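Local coordinates for putative lipoprotein (Bacteroides thetaiotaomicron, PDB 4Q1Z) that is of unknown function but, as a putative two-domain lipoprotein of the DUF4876 family, is probably anchored to a bacterial membrane by a lipid, at residues R128-E133 against I198-A203. Sequence-based numbering, arbitrary orientation.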
loop_
_atom_site.group_PDB
_atom_site.type_symbol
_atom_site.label_atom_id
_atom_site.label_comp_id
_atom_site.label_asym_id
_atom_site.label_seq_id
_atom_site.Cartn_x
_atom_site.Cartn_y
_atom_site.Cartn_z
ATOM N N ARG A 128 14.407 -16.014 7.200
ATOM C CA ARG A 128 14.988 -14.663 7.005
ATOM C C ARG A 128 14.713 -14.048 5.624
ATOM O O ARG A 128 15.164 -12.931 5.364
ATOM C CB ARG A 128 16.487 -14.647 7.282
ATOM C CG ARG A 128 16.896 -15.535 8.427
ATOM C CD ARG A 128 18.376 -15.516 8.698
ATOM N NE ARG A 128 18.654 -16.208 9.957
ATOM C CZ ARG A 128 18.584 -15.624 11.145
ATOM N NH1 ARG A 128 18.339 -14.324 11.236
ATOM N NH2 ARG A 128 18.796 -16.326 12.251
ATOM N N ASP A 129 13.931 -14.735 4.770
ATOM C CA ASP A 129 13.602 -14.229 3.432
ATOM C C ASP A 129 12.347 -13.281 3.430
ATOM O O ASP A 129 11.979 -12.774 2.370
ATOM C CB ASP A 129 13.445 -15.390 2.419
ATOM C CG ASP A 129 12.581 -16.561 2.855
ATOM O OD1 ASP A 129 11.916 -16.458 3.923
ATOM O OD2 ASP A 129 12.490 -17.545 2.088
ATOM N N GLN A 130 11.750 -13.006 4.613
ATOM C CA GLN A 130 10.574 -12.135 4.785
ATOM C C GLN A 130 10.749 -10.750 4.122
ATOM O O GLN A 130 11.803 -10.130 4.271
ATOM C CB GLN A 130 10.254 -11.918 6.283
ATOM C CG GLN A 130 9.809 -13.165 7.029
ATOM C CD GLN A 130 9.259 -12.864 8.416
ATOM O OE1 GLN A 130 9.780 -12.033 9.177
ATOM N NE2 GLN A 130 8.214 -13.587 8.797
ATOM N N PHE A 131 9.725 -10.271 3.408
ATOM C CA PHE A 131 9.731 -8.954 2.775
ATOM C C PHE A 131 8.289 -8.426 2.616
ATOM O O PHE A 131 7.321 -9.195 2.617
ATOM C CB PHE A 131 10.506 -8.933 1.431
ATOM C CG PHE A 131 9.765 -9.446 0.215
ATOM C CD1 PHE A 131 8.999 -8.584 -0.570
ATOM C CD2 PHE A 131 9.816 -10.794 -0.136
ATOM C CE1 PHE A 131 8.312 -9.058 -1.697
ATOM C CE2 PHE A 131 9.142 -11.264 -1.269
ATOM C CZ PHE A 131 8.408 -10.386 -2.051
ATOM N N TYR A 132 8.183 -7.090 2.487
ATOM C CA TYR A 132 6.983 -6.253 2.393
ATOM C C TYR A 132 7.201 -5.258 1.293
ATOM O O TYR A 132 8.155 -4.489 1.364
ATOM C CB TYR A 132 6.752 -5.496 3.743
ATOM C CG TYR A 132 6.885 -6.384 4.962
ATOM C CD1 TYR A 132 8.120 -6.565 5.586
ATOM C CD2 TYR A 132 5.799 -7.112 5.437
ATOM C CE1 TYR A 132 8.264 -7.434 6.660
ATOM C CE2 TYR A 132 5.937 -7.995 6.504
ATOM C CZ TYR A 132 7.167 -8.137 7.127
ATOM O OH TYR A 132 7.303 -8.976 8.208
ATOM N N GLU A 133 6.384 -5.313 0.246
ATOM C CA GLU A 133 6.508 -4.403 -0.881
ATOM C C GLU A 133 5.327 -3.438 -0.853
ATOM O O GLU A 133 4.181 -3.854 -0.880
ATOM C CB GLU A 133 6.631 -5.162 -2.196
ATOM C CG GLU A 133 6.781 -4.265 -3.408
ATOM C CD GLU A 133 7.051 -4.962 -4.728
ATOM O OE1 GLU A 133 7.575 -6.100 -4.715
ATOM O OE2 GLU A 133 6.728 -4.365 -5.780
ATOM N N ILE A 198 10.868 -3.568 1.746
ATOM C CA ILE A 198 11.508 -3.658 3.051
ATOM C C ILE A 198 11.668 -5.139 3.323
ATOM O O ILE A 198 10.688 -5.878 3.260
ATOM C CB ILE A 198 10.769 -2.919 4.210
ATOM C CG1 ILE A 198 10.123 -1.594 3.757
ATOM C CG2 ILE A 198 11.722 -2.707 5.365
ATOM C CD1 ILE A 198 8.942 -1.178 4.598
ATOM N N SER A 199 12.903 -5.575 3.560
ATOM C CA SER A 199 13.247 -6.956 3.881
ATOM C C SER A 199 13.638 -7.069 5.342
ATOM O O SER A 199 14.131 -6.101 5.913
ATOM C CB SER A 199 14.402 -7.431 3.008
ATOM O OG SER A 199 13.971 -7.945 1.759
ATOM N N GLN A 200 13.424 -8.237 5.953
ATOM C CA GLN A 200 13.884 -8.507 7.320
ATOM C C GLN A 200 15.421 -8.448 7.295
ATOM O O GLN A 200 16.037 -7.782 8.121
ATOM C CB GLN A 200 13.379 -9.891 7.797
ATOM C CG GLN A 200 13.983 -10.342 9.110
ATOM C CD GLN A 200 13.983 -11.837 9.309
ATOM O OE1 GLN A 200 15.041 -12.455 9.447
ATOM N NE2 GLN A 200 12.806 -12.445 9.425
ATOM N N PHE A 201 16.014 -9.120 6.283
ATOM C CA PHE A 201 17.441 -9.263 6.018
ATOM C C PHE A 201 17.633 -9.089 4.525
ATOM O O PHE A 201 17.342 -10.005 3.762
ATOM C CB PHE A 201 17.903 -10.650 6.531
ATOM C CG PHE A 201 19.312 -11.110 6.220
ATOM C CD1 PHE A 201 20.400 -10.284 6.466
ATOM C CD2 PHE A 201 19.553 -12.408 5.779
ATOM C CE1 PHE A 201 21.697 -10.720 6.190
ATOM C CE2 PHE A 201 20.845 -12.847 5.518
ATOM C CZ PHE A 201 21.912 -12.010 5.748
ATOM N N ALA A 202 18.020 -7.887 4.087
ATOM C CA ALA A 202 18.115 -7.607 2.645
ATOM C C ALA A 202 19.389 -8.209 2.012
ATOM O O ALA A 202 20.287 -7.474 1.609
ATOM C CB ALA A 202 18.027 -6.110 2.387
ATOM N N ALA A 203 19.421 -9.551 1.869
ATOM C CA ALA A 203 20.556 -10.260 1.280
ATOM C C ALA A 203 20.139 -11.271 0.204
ATOM O O ALA A 203 18.952 -11.583 0.058
ATOM C CB ALA A 203 21.343 -10.978 2.371
HETATM O O HOH W 1 14.404 -10.566 4.474
HETATM O O HOH W 2 14.337 -10.443 1.267
#
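Y132 and I198 form an antiparallel hydrogen-bonded pair: Y132 N donates to I198 O (2.9 Å), and I198 N returns a bond to Y132 O that is nearly straight at its hydrogen (169°). One step on, F131 and S199 make the non-hydrogen-bonded pair, their CA atoms 4.2 Å apart. The ladder then runs on past the last strand residue, S199, as Q200 N donates to Q130 O (3.0 Å). Beyond this the backbones part, and a water fills in, lying 2.6 Å from both R128 O and Q130 O and accepting from F201 N.

Among the side chains Q200 does most of the bridging. It reaches across to the loop ahead of F131 because its chain leaves with CG opposite the backbone N (chi1 171°). Its NE2 donates to Q130 OE1 (3.1 Å), which lies in the plane of the Q200 amide, yet the donor stands above the carbonyl plane of Q130; the two amides are turned 75° apart. The other branch, OE1, rests against R128 CA at 3.3 Å. Q130 NE2 is itself tied to the carbonyls of Y115 and T259. Cutting the Q200 side chain back to an alanine is likely to take this donor from Q130 OE1 and open a gap beside R128 CA. On the opposite face of the sheet from Y132 and I198, S199 OG packs on F131 CB (3.6 Å) and bonds to S221.

This is the frayed end of an antiparallel ladder, joining strands 131-136 and 195-199 inside the large mixed sheet of the second domain, where side-chain amides and water take over from strand pairing.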